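Local coordinates for metallophosphoesterase (Sphaerobacter thermophilus, PDB 3RQZ), which probably acts as a phosphatase, using zinc ions bound in the active-site cleft of a calcineurin-like metallophosphoesterase fold, at residues S10-N15 with G189-P194; L35-G40 with N64-C69; P57-I62 with N106-G111; I133-F138 with D160-N165; Y156-E161 with G182-N187. All coordinates share one frame; numbering follows the deposited sequence.

Interaction 1 (S10-N15 with G189-P194); sequences SDVHAN and GAVGQP. With ZN (zinc ion), chain D.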
# COMPACT_ATOMS: atom_id res chain seq x y z
N SER A 10 -0.79 0.63 2.56
CA SER A 10 -0.43 0.59 1.16
C SER A 10 -1.49 -0.19 0.40
O SER A 10 -2.19 -1.05 0.97
CB SER A 10 0.94 -0.08 0.98
OG SER A 10 1.42 0.09 -0.34
N ASP A 11 -1.61 0.12 -0.89
CA ASP A 11 -2.38 -0.71 -1.82
C ASP A 11 -3.83 -0.87 -1.37
O ASP A 11 -4.40 -1.97 -1.33
CB ASP A 11 -1.64 -2.06 -2.07
CG ASP A 11 -0.24 -1.85 -2.65
OD1 ASP A 11 -0.12 -1.57 -3.87
OD2 ASP A 11 0.76 -1.96 -1.88
N VAL A 12 -4.42 0.27 -1.03
CA VAL A 12 -5.84 0.34 -0.72
C VAL A 12 -6.67 -0.10 -1.93
O VAL A 12 -7.66 -0.84 -1.80
CB VAL A 12 -6.21 1.77 -0.25
CG1 VAL A 12 -7.74 1.92 -0.12
CG2 VAL A 12 -5.48 2.08 1.10
N HIS A 13 -6.27 0.32 -3.12
CA HIS A 13 -6.91 -0.17 -4.33
C HIS A 13 -8.42 -0.03 -4.27
O HIS A 13 -9.16 -0.98 -4.53
CB HIS A 13 -6.47 -1.62 -4.65
CG HIS A 13 -5.12 -1.69 -5.31
ND1 HIS A 13 -4.83 -1.03 -6.48
CD2 HIS A 13 -3.98 -2.32 -4.95
CE1 HIS A 13 -3.57 -1.25 -6.82
NE2 HIS A 13 -3.03 -2.03 -5.90
N ALA A 14 -8.87 1.17 -3.88
CA ALA A 14 -10.26 1.53 -4.00
C ALA A 14 -11.18 0.60 -3.19
O ALA A 14 -12.38 0.49 -3.46
CB ALA A 14 -10.64 1.57 -5.52
N ASN A 15 -10.62 -0.07 -2.19
CA ASN A 15 -11.39 -0.97 -1.33
C ASN A 15 -11.76 -0.21 -0.04
O ASN A 15 -11.05 -0.27 0.98
CB ASN A 15 -10.59 -2.26 -1.06
CG ASN A 15 -11.44 -3.38 -0.43
OD1 ASN A 15 -12.48 -3.14 0.21
ND2 ASN A 15 -10.99 -4.60 -0.62
N GLY A 189 2.14 -4.73 3.70
CA GLY A 189 1.14 -5.54 2.95
C GLY A 189 0.10 -4.61 2.33
O GLY A 189 0.27 -3.38 2.33
N ALA A 190 -0.99 -5.18 1.81
CA ALA A 190 -2.03 -4.37 1.17
C ALA A 190 -3.25 -4.30 2.04
O ALA A 190 -3.67 -5.30 2.62
CB ALA A 190 -2.44 -4.95 -0.16
N VAL A 191 -3.80 -3.09 2.14
CA VAL A 191 -5.12 -2.93 2.74
C VAL A 191 -6.20 -3.58 1.87
O VAL A 191 -7.11 -4.24 2.38
CB VAL A 191 -5.46 -1.45 2.87
CG1 VAL A 191 -6.98 -1.24 3.11
CG2 VAL A 191 -4.55 -0.78 3.99
N GLY A 192 -6.11 -3.39 0.55
CA GLY A 192 -7.29 -3.59 -0.28
C GLY A 192 -7.25 -4.79 -1.21
O GLY A 192 -8.25 -5.12 -1.84
N GLN A 193 -6.09 -5.44 -1.34
CA GLN A 193 -6.02 -6.61 -2.23
C GLN A 193 -4.85 -7.47 -1.81
O GLN A 193 -3.84 -7.53 -2.52
CB GLN A 193 -5.91 -6.19 -3.71
CG GLN A 193 -6.25 -7.32 -4.68
CD GLN A 193 -5.58 -7.15 -6.04
OE1 GLN A 193 -4.36 -7.02 -6.14
NE2 GLN A 193 -6.38 -7.16 -7.08
N PRO A 194 -4.95 -8.14 -0.63
CA PRO A 194 -3.80 -8.93 -0.20
C PRO A 194 -3.56 -10.10 -1.17
O PRO A 194 -4.51 -10.60 -1.78
CB PRO A 194 -4.19 -9.44 1.19
CG PRO A 194 -5.75 -9.36 1.23
CD PRO A 194 -6.08 -8.18 0.32
ZN ZN D . -0.82 -2.32 -5.78
O HOH W 1 -1.11 -1.81 4.05
O HOH W 2 -9.33 -3.81 -4.23
O HOH W 3 -0.73 -3.49 -7.93
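Ser10 and Asp11 offer their carbonyl oxygens to the amides of Val191 and Gly192, joining two loops of the calcineurin-like fold: the Asp-X-His metal-binding loop after strand 6-9 and the loop that leaves strand 184-188. The backbone bonds come first. Val191 N reaches Ser10 O at 2.9 Å with an N-H...O angle of 168°, whereas the bond from Gly192 N to Asp11 O is bent to 143°. A CA-H...O contact follows at Gly192, whose CA lies 3.2 Å from Val12 O; a CB at this position would run into that oxygen.

Apolar contact is slight. Ala190 CB meets Asp11 CB at 3.6 Å, and the valine side chains of Val12 and Val191 lie side by side, pointing the same way.

Polar side chains and water complete the join. Asn15 ND2 donates to Gly192 O at 3.0 Å, with that oxygen in the amide plane; ND2 also bonds Tyr220 OH, while OD1 bonds Thr225 OG1 and caps the following helix at Ala18 N. Water 2 bridges His13 O and Gly192 O.

The same loop carries metal ligands. With CG anti to its carbonyl carbon (chi1 -59°), Asp11 sends OD1 to zinc, where His13, Asp37, His152 and a water also bind. Its OD2 takes the amide of His150 and, from above the carboxylate plane, Ser10 OG at 2.6 Å.

Interaction 2 (L35-G40 with N64-C69); sequences LGDIVG and NHDWAC. With ZN (zinc ion), chain D.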
# COMPACT_ATOMS: atom_id res chain seq x y z
N LEU A 35 1.40 4.48 1.12
CA LEU A 35 2.42 4.11 0.16
C LEU A 35 1.88 3.96 -1.26
O LEU A 35 2.55 3.39 -2.12
CB LEU A 35 3.13 2.83 0.64
CG LEU A 35 4.23 2.99 1.69
CD1 LEU A 35 3.80 3.85 2.88
CD2 LEU A 35 4.79 1.58 2.17
N GLY A 36 0.70 4.50 -1.54
CA GLY A 36 0.25 4.57 -2.93
C GLY A 36 -0.62 3.41 -3.35
O GLY A 36 -0.92 2.51 -2.53
N ASP A 37 -1.02 3.42 -4.63
CA ASP A 37 -2.07 2.54 -5.13
C ASP A 37 -3.36 2.66 -4.29
O ASP A 37 -3.92 1.66 -3.82
CB ASP A 37 -1.60 1.08 -5.24
CG ASP A 37 -0.83 0.81 -6.52
OD1 ASP A 37 -0.60 1.73 -7.33
OD2 ASP A 37 -0.42 -0.34 -6.72
N ILE A 38 -3.82 3.90 -4.15
CA ILE A 38 -5.11 4.22 -3.59
C ILE A 38 -6.27 3.73 -4.49
O ILE A 38 -7.34 3.41 -4.00
CB ILE A 38 -5.21 5.74 -3.43
CG1 ILE A 38 -3.96 6.30 -2.72
CG2 ILE A 38 -6.44 6.11 -2.66
CD1 ILE A 38 -3.89 7.86 -2.64
N VAL A 39 -6.04 3.70 -5.81
CA VAL A 39 -7.11 3.35 -6.76
C VAL A 39 -6.67 2.16 -7.57
O VAL A 39 -5.52 1.70 -7.44
CB VAL A 39 -7.46 4.53 -7.73
CG1 VAL A 39 -7.90 5.80 -6.95
CG2 VAL A 39 -6.25 4.86 -8.65
N GLY A 40 -7.57 1.68 -8.42
CA GLY A 40 -7.32 0.51 -9.28
C GLY A 40 -7.94 -0.72 -8.66
O GLY A 40 -7.86 -0.90 -7.43
N ASN A 64 1.87 2.84 -8.86
CA ASN A 64 1.79 2.69 -10.33
C ASN A 64 0.35 2.79 -10.85
O ASN A 64 0.09 3.33 -11.95
CB ASN A 64 2.48 1.37 -10.78
CG ASN A 64 1.95 0.14 -10.04
OD1 ASN A 64 1.98 0.08 -8.81
ND2 ASN A 64 1.49 -0.86 -10.79
N HIS A 65 -0.60 2.26 -10.10
CA HIS A 65 -2.03 2.39 -10.53
C HIS A 65 -2.55 3.83 -10.49
O HIS A 65 -3.28 4.24 -11.40
CB HIS A 65 -2.95 1.43 -9.75
CG HIS A 65 -2.75 0.02 -10.17
ND1 HIS A 65 -3.60 -0.62 -11.05
CD2 HIS A 65 -1.77 -0.87 -9.87
CE1 HIS A 65 -3.16 -1.84 -11.27
NE2 HIS A 65 -2.05 -2.02 -10.56
N ASP A 66 -2.20 4.58 -9.44
CA ASP A 66 -2.52 6.02 -9.38
C ASP A 66 -1.93 6.73 -10.60
O ASP A 66 -2.62 7.53 -11.24
CB ASP A 66 -2.00 6.70 -8.08
CG ASP A 66 -2.23 5.87 -6.83
OD1 ASP A 66 -3.38 5.35 -6.67
OD2 ASP A 66 -1.28 5.73 -6.00
N TRP A 67 -0.65 6.47 -10.90
CA TRP A 67 0.06 7.13 -12.00
C TRP A 67 -0.57 6.79 -13.37
O TRP A 67 -0.69 7.65 -14.24
CB TRP A 67 1.55 6.71 -11.94
CG TRP A 67 2.48 7.32 -12.98
CD1 TRP A 67 3.22 6.63 -13.94
CD2 TRP A 67 2.80 8.72 -13.16
NE1 TRP A 67 3.94 7.52 -14.70
CE2 TRP A 67 3.73 8.80 -14.24
CE3 TRP A 67 2.41 9.90 -12.52
CZ2 TRP A 67 4.24 10.02 -14.71
CZ3 TRP A 67 2.92 11.14 -13.00
CH2 TRP A 67 3.83 11.18 -14.07
N ALA A 68 -0.96 5.53 -13.53
CA ALA A 68 -1.67 5.09 -14.75
C ALA A 68 -3.00 5.83 -14.94
O ALA A 68 -3.35 6.23 -16.06
CB ALA A 68 -1.94 3.60 -14.69
N CYS A 69 -3.73 6.00 -13.85
CA CYS A 69 -5.11 6.47 -13.92
C CYS A 69 -5.22 7.98 -14.04
O CYS A 69 -6.30 8.52 -14.22
CB CYS A 69 -5.94 5.91 -12.77
SG CYS A 69 -6.12 4.11 -12.94
ZN ZN D . -0.82 -2.32 -5.78
O HOH W 3 -0.73 -3.49 -7.93
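Asp37 meets His65 where two metallophosphoesterase signatures converge, the Gly-Asp loop after strand 31-34 and the Gly-Asn-His-Asp sequence that opens helix 64-69. Asp37 can be followed outward. Its CB stands 3.5 Å from the zinc ion, and CG, turned anti to the carbonyl carbon, directs the two carboxylate oxygens to different tasks. OD2 binds zinc at 2.2 Å, in a site completed by Asp11, His13, His152 and a water; with His150, Asp37 also serves a second zinc. OD1 points to the helix instead and accepts from His65 N at 2.8 Å, met on the syn side with the donor 26° out of the carboxylate plane. The same oxygen lies in plane at the edge of the His65 ring.

Asp66 works in the reverse direction, from helix to loop. Its OD1 receives Val39 N at 3.2 Å, nearly in line with its C-O bond, while OD2 accepts from Gly63 N and, more weakly, from Asp37 N. An alanine at Asp66 would remove both oxygens and would probably leave the amides of Gly63, Asp37 and Val39 without these acceptors and let the loop carrying the metal ligand shift.

The loop then runs past His65, whose CB is 3.5 Å from Val39 O, an oxygen that also accepts from His13 ND1. Last along the helix, Cys69 CB rests 4.3 Å from Val39 CG2.

Interaction 3 (P57-I62 with N106-G111); sequences PNISVI and NRMIDG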
# COMPACT_ATOMS: atom_id res chain seq x y z
N PRO A 57 -1.51 13.71 5.58
CA PRO A 57 -0.94 15.00 5.13
C PRO A 57 0.61 15.02 5.04
O PRO A 57 1.16 15.89 4.37
CB PRO A 57 -1.42 15.99 6.20
CG PRO A 57 -1.61 15.11 7.51
CD PRO A 57 -2.18 13.82 6.90
N ASN A 58 1.30 14.10 5.70
CA ASN A 58 2.77 14.15 5.71
C ASN A 58 3.44 13.19 4.76
O ASN A 58 4.42 13.56 4.11
CB ASN A 58 3.31 13.93 7.15
CG ASN A 58 2.85 14.99 8.11
OD1 ASN A 58 3.04 16.19 7.87
ND2 ASN A 58 2.23 14.57 9.21
N ILE A 59 2.94 11.95 4.68
CA ILE A 59 3.54 10.92 3.83
C ILE A 59 2.44 10.28 3.00
O ILE A 59 1.57 9.60 3.53
CB ILE A 59 4.32 9.83 4.65
CG1 ILE A 59 5.45 10.43 5.49
CG2 ILE A 59 4.90 8.72 3.71
CD1 ILE A 59 6.68 10.73 4.69
N SER A 60 2.46 10.53 1.70
CA SER A 60 1.49 9.95 0.77
C SER A 60 2.20 9.92 -0.58
O SER A 60 2.38 10.96 -1.22
CB SER A 60 0.22 10.82 0.68
OG SER A 60 -0.76 10.24 -0.20
N VAL A 61 2.64 8.73 -1.01
CA VAL A 61 3.42 8.65 -2.22
C VAL A 61 2.56 7.96 -3.31
O VAL A 61 1.60 7.27 -3.00
CB VAL A 61 4.83 7.94 -1.97
CG1 VAL A 61 5.70 8.77 -0.96
CG2 VAL A 61 4.67 6.51 -1.48
N ILE A 62 2.89 8.21 -4.57
CA ILE A 62 2.07 7.75 -5.68
C ILE A 62 2.43 6.29 -5.94
O ILE A 62 3.60 5.89 -5.74
CB ILE A 62 2.32 8.63 -6.94
CG1 ILE A 62 1.37 8.27 -8.06
CG2 ILE A 62 3.77 8.52 -7.49
CD1 ILE A 62 0.53 9.41 -8.49
N ASN A 106 6.98 10.66 -5.78
CA ASN A 106 7.21 9.20 -5.79
C ASN A 106 8.08 8.73 -4.63
O ASN A 106 8.26 7.54 -4.43
CB ASN A 106 7.69 8.73 -7.19
CG ASN A 106 9.08 9.18 -7.54
OD1 ASN A 106 9.88 9.46 -6.68
ND2 ASN A 106 9.37 9.23 -8.84
N ARG A 107 8.62 9.67 -3.86
CA ARG A 107 9.53 9.31 -2.79
C ARG A 107 9.45 10.35 -1.69
O ARG A 107 9.55 11.54 -1.96
CB ARG A 107 10.98 9.23 -3.30
CG ARG A 107 12.02 8.61 -2.28
CD ARG A 107 13.48 8.95 -2.61
NE ARG A 107 13.78 8.87 -4.03
CZ ARG A 107 14.29 7.80 -4.64
NH1 ARG A 107 14.49 7.83 -5.95
NH2 ARG A 107 14.61 6.72 -3.95
N MSE A 108 9.35 9.90 -0.45
CA MSE A 108 9.53 10.81 0.67
C MSE A 108 10.71 10.36 1.55
O MSE A 108 10.82 9.18 1.90
CB MSE A 108 8.23 10.91 1.48
CG MSE A 108 7.12 11.75 0.73
SE MSE A 108 7.62 13.66 0.64
CE MSE A 108 7.90 13.87 2.51
N ILE A 109 11.60 11.30 1.85
CA ILE A 109 12.71 11.09 2.80
C ILE A 109 12.49 12.05 3.97
O ILE A 109 12.42 13.27 3.75
CB ILE A 109 14.10 11.36 2.17
CG1 ILE A 109 14.34 10.47 0.93
CG2 ILE A 109 15.25 11.14 3.23
CD1 ILE A 109 15.47 10.96 0.02
N ASP A 110 12.34 11.51 5.18
CA ASP A 110 12.21 12.35 6.38
C ASP A 110 12.86 11.64 7.55
O ASP A 110 12.38 10.58 7.97
CB ASP A 110 10.73 12.64 6.74
CG ASP A 110 10.60 13.63 7.91
OD1 ASP A 110 11.58 14.37 8.22
OD2 ASP A 110 9.50 13.69 8.51
N GLY A 111 13.97 12.19 8.03
CA GLY A 111 14.63 11.71 9.25
C GLY A 111 15.15 10.31 9.03
O GLY A 111 15.87 10.06 8.07
O HOH W 4 6.28 5.69 -4.95
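Met108, modelled as selenomethionine, fills the space between Ile59 and Val61 and so joins edge strands of the two sheets that make up the metallophosphoesterase sandwich: strand 59-60 ends the six-stranded sheet, strand 107-110 the five-stranded one. In the first shell the contact is apolar. Ile59 CD1 lies against Met108 CB at 3.6 Å, and Val61 CG1 against Met108 CG at 3.7 Å, each pair crossing at a slant. Turns at chi2 (-69°) and chi3 (-54°) curl the Met108 chain back, which brings CE to 3.8 Å from Asn58 O. Further along, Ile62 CG2 meets Asn106 CB at 3.9 Å.

The touching parts run nearly antiparallel, their end-to-end directions 158° apart, yet no direct hydrogen bond crosses between them. This is sheet-on-sheet packing rather than strand pairing. Water 4 lies between the backbones, 2.8 Å from both Ile62 O and Asn106 O.

A second shell sets these groups in place. Each segment is bonded to its own sheet, Ile59 and Val61 to Ser34 and Met108 to Val115, and the Val115 side chain also touches Ile59 and Val61. Ile62 is further tied by its backbone to Pro105, just ahead of Asn106. On the other side of strand 59-60, Ser60 turns away and its OG bonds to Tyr100 OH. At the outer end, Asn58 ND2 holds Asp31 OD2.

Interaction 4 (I133-F138 with D160-N165); sequences IAALNF and DEALSN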
# COMPACT_ATOMS: atom_id res chain seq x y z
N ILE A 133 17.03 -8.72 -4.68
CA ILE A 133 16.52 -7.39 -5.00
C ILE A 133 16.63 -6.51 -3.75
O ILE A 133 17.01 -5.36 -3.86
CB ILE A 133 15.10 -7.41 -5.67
CG1 ILE A 133 15.12 -8.22 -6.99
CG2 ILE A 133 14.55 -6.00 -5.89
CD1 ILE A 133 16.12 -7.65 -8.12
N ALA A 134 16.39 -7.07 -2.57
CA ALA A 134 16.54 -6.28 -1.33
C ALA A 134 17.97 -5.76 -1.22
O ALA A 134 18.21 -4.57 -0.93
CB ALA A 134 16.18 -7.12 -0.08
N ALA A 135 18.91 -6.66 -1.50
CA ALA A 135 20.34 -6.36 -1.46
C ALA A 135 20.72 -5.21 -2.39
O ALA A 135 21.50 -4.33 -2.02
CB ALA A 135 21.16 -7.66 -1.77
N LEU A 136 20.13 -5.20 -3.58
CA LEU A 136 20.40 -4.13 -4.54
C LEU A 136 19.80 -2.79 -4.09
O LEU A 136 20.16 -1.73 -4.59
CB LEU A 136 19.89 -4.56 -5.94
CG LEU A 136 20.67 -5.70 -6.63
CD1 LEU A 136 19.82 -6.44 -7.69
CD2 LEU A 136 22.02 -5.25 -7.25
N ASN A 137 18.88 -2.85 -3.13
CA ASN A 137 18.11 -1.66 -2.72
C ASN A 137 18.59 -0.97 -1.46
O ASN A 137 18.33 0.23 -1.27
CB ASN A 137 16.61 -1.98 -2.66
CG ASN A 137 15.93 -1.73 -3.97
OD1 ASN A 137 15.71 -0.58 -4.34
ND2 ASN A 137 15.59 -2.80 -4.70
N PHE A 138 19.32 -1.69 -0.62
CA PHE A 138 19.93 -1.10 0.58
C PHE A 138 20.90 0.04 0.30
O PHE A 138 20.85 1.04 1.00
CB PHE A 138 20.53 -2.16 1.50
CG PHE A 138 19.51 -2.80 2.41
CD1 PHE A 138 19.06 -2.13 3.55
CD2 PHE A 138 18.98 -4.08 2.12
CE1 PHE A 138 18.09 -2.70 4.40
CE2 PHE A 138 18.02 -4.65 2.97
CZ PHE A 138 17.58 -3.96 4.12
N ASP A 160 21.92 -6.87 6.76
CA ASP A 160 22.88 -7.97 6.79
C ASP A 160 22.32 -9.28 6.23
O ASP A 160 23.05 -10.03 5.59
CB ASP A 160 23.47 -8.18 8.19
CG ASP A 160 22.42 -8.53 9.25
OD1 ASP A 160 21.21 -8.51 8.97
OD2 ASP A 160 22.84 -8.82 10.37
N GLU A 161 21.03 -9.54 6.45
CA GLU A 161 20.35 -10.72 5.92
C GLU A 161 20.31 -10.62 4.40
O GLU A 161 20.68 -11.58 3.71
CB GLU A 161 18.90 -10.83 6.43
CG GLU A 161 18.71 -11.27 7.92
CD GLU A 161 17.26 -11.09 8.41
OE1 GLU A 161 16.55 -10.14 7.99
OE2 GLU A 161 16.81 -11.93 9.23
N ALA A 162 19.86 -9.47 3.89
CA ALA A 162 19.75 -9.27 2.45
C ALA A 162 21.11 -9.49 1.81
O ALA A 162 21.21 -10.15 0.78
CB ALA A 162 19.21 -7.86 2.12
N LEU A 163 22.16 -8.93 2.42
CA LEU A 163 23.51 -9.00 1.83
C LEU A 163 24.10 -10.40 1.89
O LEU A 163 24.97 -10.74 1.08
CB LEU A 163 24.46 -7.98 2.47
CG LEU A 163 24.18 -6.48 2.24
CD1 LEU A 163 25.16 -5.63 3.06
CD2 LEU A 163 24.21 -6.06 0.76
N SER A 164 23.65 -11.22 2.84
CA SER A 164 24.07 -12.62 2.93
C SER A 164 23.06 -13.55 2.28
O SER A 164 23.10 -14.76 2.51
CB SER A 164 24.26 -13.04 4.39
OG SER A 164 25.05 -12.08 5.06
N ASN A 165 22.15 -12.98 1.50
CA ASN A 165 21.14 -13.72 0.76
C ASN A 165 20.16 -14.56 1.62
O ASN A 165 19.64 -15.60 1.18
CB ASN A 165 21.81 -14.57 -0.33
CG ASN A 165 20.84 -15.07 -1.36
OD1 ASN A 165 20.20 -14.29 -2.08
ND2 ASN A 165 20.70 -16.39 -1.44
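Ala162 packs against Ala134, Ala135 and Phe138, joining two short helices, 131-137 and 159-163, on the five-stranded sheet of the metallophosphoesterase sandwich. All direct contacts are apolar or van der Waals in kind. Ala162 CB is 3.8 Å from Ala134 CB and reaches the Phe138 ring at CE2, 3.5 Å away. The neighbouring Ala135 CB rests 3.6 Å from Ala162 O. Because these are methyl groups the backbones come close, with the CA atoms of Ala135 and Ala162 only 4.9 Å apart. At the outer margin Leu163 sends CD2 toward Ala135 CB, at 4.3 Å. Both Ala134 and Ala162 touch Ile157 of strand 154-158, so the helix ends share one patch of that sheet.

Hydrogen bonds shape each helix end but do not cross the contact. Asn137 ND2 folds back to Ile133 O at 3.0 Å and also meets Glu126 OE1, while its OD1 accepts from Arg121 N. The other helix closes in a Schellman motif, with Asn165 at positive phi, Val166 N bonded to Glu161 O and Asn165 N to Ala162 O. One residue before that loop, Asp160 O is gripped from opposite faces by Ser164 N and Ser164 OG, the latter at 2.9 Å.

Interaction 5 (Y156-E161 with G182-N187); sequences YIREDE and GRYIIN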
# COMPACT_ATOMS: atom_id res chain seq x y z
N TYR A 156 9.51 -8.05 5.98
CA TYR A 156 10.63 -7.31 6.50
C TYR A 156 11.94 -8.06 6.25
O TYR A 156 11.98 -9.30 6.28
CB TYR A 156 10.46 -6.94 8.00
CG TYR A 156 10.40 -8.10 8.98
CD1 TYR A 156 9.17 -8.63 9.39
CD2 TYR A 156 11.57 -8.65 9.52
CE1 TYR A 156 9.11 -9.69 10.29
CE2 TYR A 156 11.53 -9.70 10.45
CZ TYR A 156 10.29 -10.21 10.82
OH TYR A 156 10.22 -11.24 11.71
N ILE A 157 12.99 -7.31 5.97
CA ILE A 157 14.34 -7.91 5.86
C ILE A 157 15.36 -6.91 6.41
O ILE A 157 15.23 -5.73 6.17
CB ILE A 157 14.65 -8.31 4.39
CG1 ILE A 157 15.94 -9.13 4.30
CG2 ILE A 157 14.67 -7.04 3.46
CD1 ILE A 157 16.10 -9.86 2.93
N ARG A 158 16.33 -7.39 7.20
CA ARG A 158 17.46 -6.55 7.62
C ARG A 158 18.58 -6.53 6.57
O ARG A 158 18.70 -7.42 5.73
CB ARG A 158 17.99 -6.96 9.01
CG ARG A 158 18.81 -5.87 9.70
CD ARG A 158 18.97 -6.07 11.19
NE ARG A 158 19.06 -7.49 11.52
CZ ARG A 158 20.15 -8.09 11.97
NH1 ARG A 158 20.11 -9.40 12.23
NH2 ARG A 158 21.27 -7.39 12.19
N GLU A 159 19.40 -5.48 6.61
CA GLU A 159 20.45 -5.28 5.62
C GLU A 159 21.46 -6.43 5.59
O GLU A 159 21.80 -6.93 4.51
CB GLU A 159 21.14 -3.94 5.86
CG GLU A 159 22.26 -3.60 4.89
CD GLU A 159 22.86 -2.22 5.14
OE1 GLU A 159 23.00 -1.81 6.32
OE2 GLU A 159 23.21 -1.52 4.16
N ASP A 160 21.92 -6.87 6.76
CA ASP A 160 22.88 -7.97 6.79
C ASP A 160 22.32 -9.28 6.23
O ASP A 160 23.05 -10.03 5.59
CB ASP A 160 23.47 -8.18 8.19
CG ASP A 160 22.42 -8.53 9.25
OD1 ASP A 160 21.21 -8.51 8.97
OD2 ASP A 160 22.84 -8.82 10.37
N GLU A 161 21.03 -9.54 6.45
CA GLU A 161 20.35 -10.72 5.92
C GLU A 161 20.31 -10.62 4.40
O GLU A 161 20.68 -11.58 3.71
CB GLU A 161 18.90 -10.83 6.43
CG GLU A 161 18.71 -11.27 7.92
CD GLU A 161 17.26 -11.09 8.41
OE1 GLU A 161 16.55 -10.14 7.99
OE2 GLU A 161 16.81 -11.93 9.23
N GLY A 182 20.53 -1.94 12.98
CA GLY A 182 20.59 -2.31 11.58
C GLY A 182 19.50 -1.63 10.78
O GLY A 182 18.52 -1.08 11.31
N ARG A 183 19.66 -1.69 9.48
CA ARG A 183 18.74 -1.04 8.58
C ARG A 183 17.73 -2.08 8.08
O ARG A 183 18.08 -3.26 8.00
CB ARG A 183 19.54 -0.46 7.44
CG ARG A 183 20.69 0.42 7.93
CD ARG A 183 21.58 0.78 6.75
NE ARG A 183 20.84 1.64 5.89
CZ ARG A 183 20.87 1.64 4.56
NH1 ARG A 183 21.64 0.81 3.86
NH2 ARG A 183 20.11 2.52 3.95
N TYR A 184 16.51 -1.64 7.75
CA TYR A 184 15.41 -2.54 7.38
C TYR A 184 14.66 -2.05 6.16
O TYR A 184 14.50 -0.83 5.99
CB TYR A 184 14.38 -2.65 8.52
CG TYR A 184 14.80 -3.61 9.60
CD1 TYR A 184 14.55 -4.97 9.49
CD2 TYR A 184 15.49 -3.15 10.74
CE1 TYR A 184 14.97 -5.87 10.50
CE2 TYR A 184 15.92 -4.03 11.72
CZ TYR A 184 15.64 -5.37 11.59
OH TYR A 184 16.04 -6.24 12.57
N ILE A 185 14.16 -2.99 5.35
CA ILE A 185 13.15 -2.69 4.31
C ILE A 185 11.91 -3.39 4.85
O ILE A 185 12.00 -4.55 5.24
CB ILE A 185 13.57 -3.24 2.91
CG1 ILE A 185 14.75 -2.44 2.33
CG2 ILE A 185 12.38 -3.23 1.93
CD1 ILE A 185 15.31 -3.01 1.00
N ILE A 186 10.78 -2.68 4.91
CA ILE A 186 9.56 -3.10 5.60
C ILE A 186 8.37 -2.81 4.71
O ILE A 186 8.27 -1.70 4.20
CB ILE A 186 9.33 -2.26 6.92
CG1 ILE A 186 10.50 -2.41 7.92
CG2 ILE A 186 7.99 -2.60 7.60
CD1 ILE A 186 10.68 -3.77 8.38
N ASN A 187 7.47 -3.80 4.54
CA ASN A 187 6.27 -3.69 3.71
C ASN A 187 5.05 -3.98 4.61
O ASN A 187 5.00 -5.03 5.28
CB ASN A 187 6.35 -4.70 2.52
CG ASN A 187 5.28 -4.49 1.46
OD1 ASN A 187 4.11 -4.17 1.76
ND2 ASN A 187 5.65 -4.73 0.18
O HOH W 5 22.34 -2.57 8.72
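Ile157 and Ile185 lie side by side on one face of an antiparallel strand pair, 154-158 with 184-188, at the margin of the five-stranded sheet; CG2 of Ile157 is 4.0 Å from CB of Ile185. Phe138 and Ala134 cover this face. Tyr156, Tyr184 and Ile186 occupy the other, packed on Leu177. There Arg158 lays its chain over the Tyr184 ring in a CH-pi contact, CG 3.9 Å from the ring centroid and 19° off the normal. With an alanine at Tyr184 the Arg158 methylenes would probably lose the ring they rest on, and a gap would open beside Leu177.

Between the faces, Ile157 and Ile185 form an antiparallel hydrogen-bonded pair, Ile157 N to Ile185 O at 3.0 Å and Ile185 N to Ile157 O at 3.1 Å. Where the strand becomes helix, Glu159 N still bonds to Arg183 O.

Arg183 NH1 forms a salt bridge with Glu159 OE2 at 2.8 Å; the oxygen is near the guanidinium plane, but the nitrogen stands above the carboxylate plane. Arg158 pairs with Asp160. The guanidinium of Arg183 is thus shared among Glu159 and the carbonyls of Phe138, Phe141 and Thr143, which would limit its rotation.

In the fold
Interactions 1 and 2, with centres 10 Å apart, supply Asp11, His13 and Asp37 to the metal centre, which His150 and His152 complete; they share a zinc ion and its water, and their loops are joined directly, His13 N lying 2.8 Å from Asp37 O. Interaction 3 adjoins interaction 2: Val61 CG2 touches Leu35 CA at 3.7 Å, and the Ile62 side chain is about 11 Å from zinc. Interactions 4 and 5 make a separate cluster, their centres 8 Å apart, with Phe138 CZ 3.7 Å from Ile185 CG1. They stand about 26 Å and 22 Å from interaction 1, centre to centre, yet strand 184-188 leads from interaction 5 straight into the 189-194 loop beside the metal.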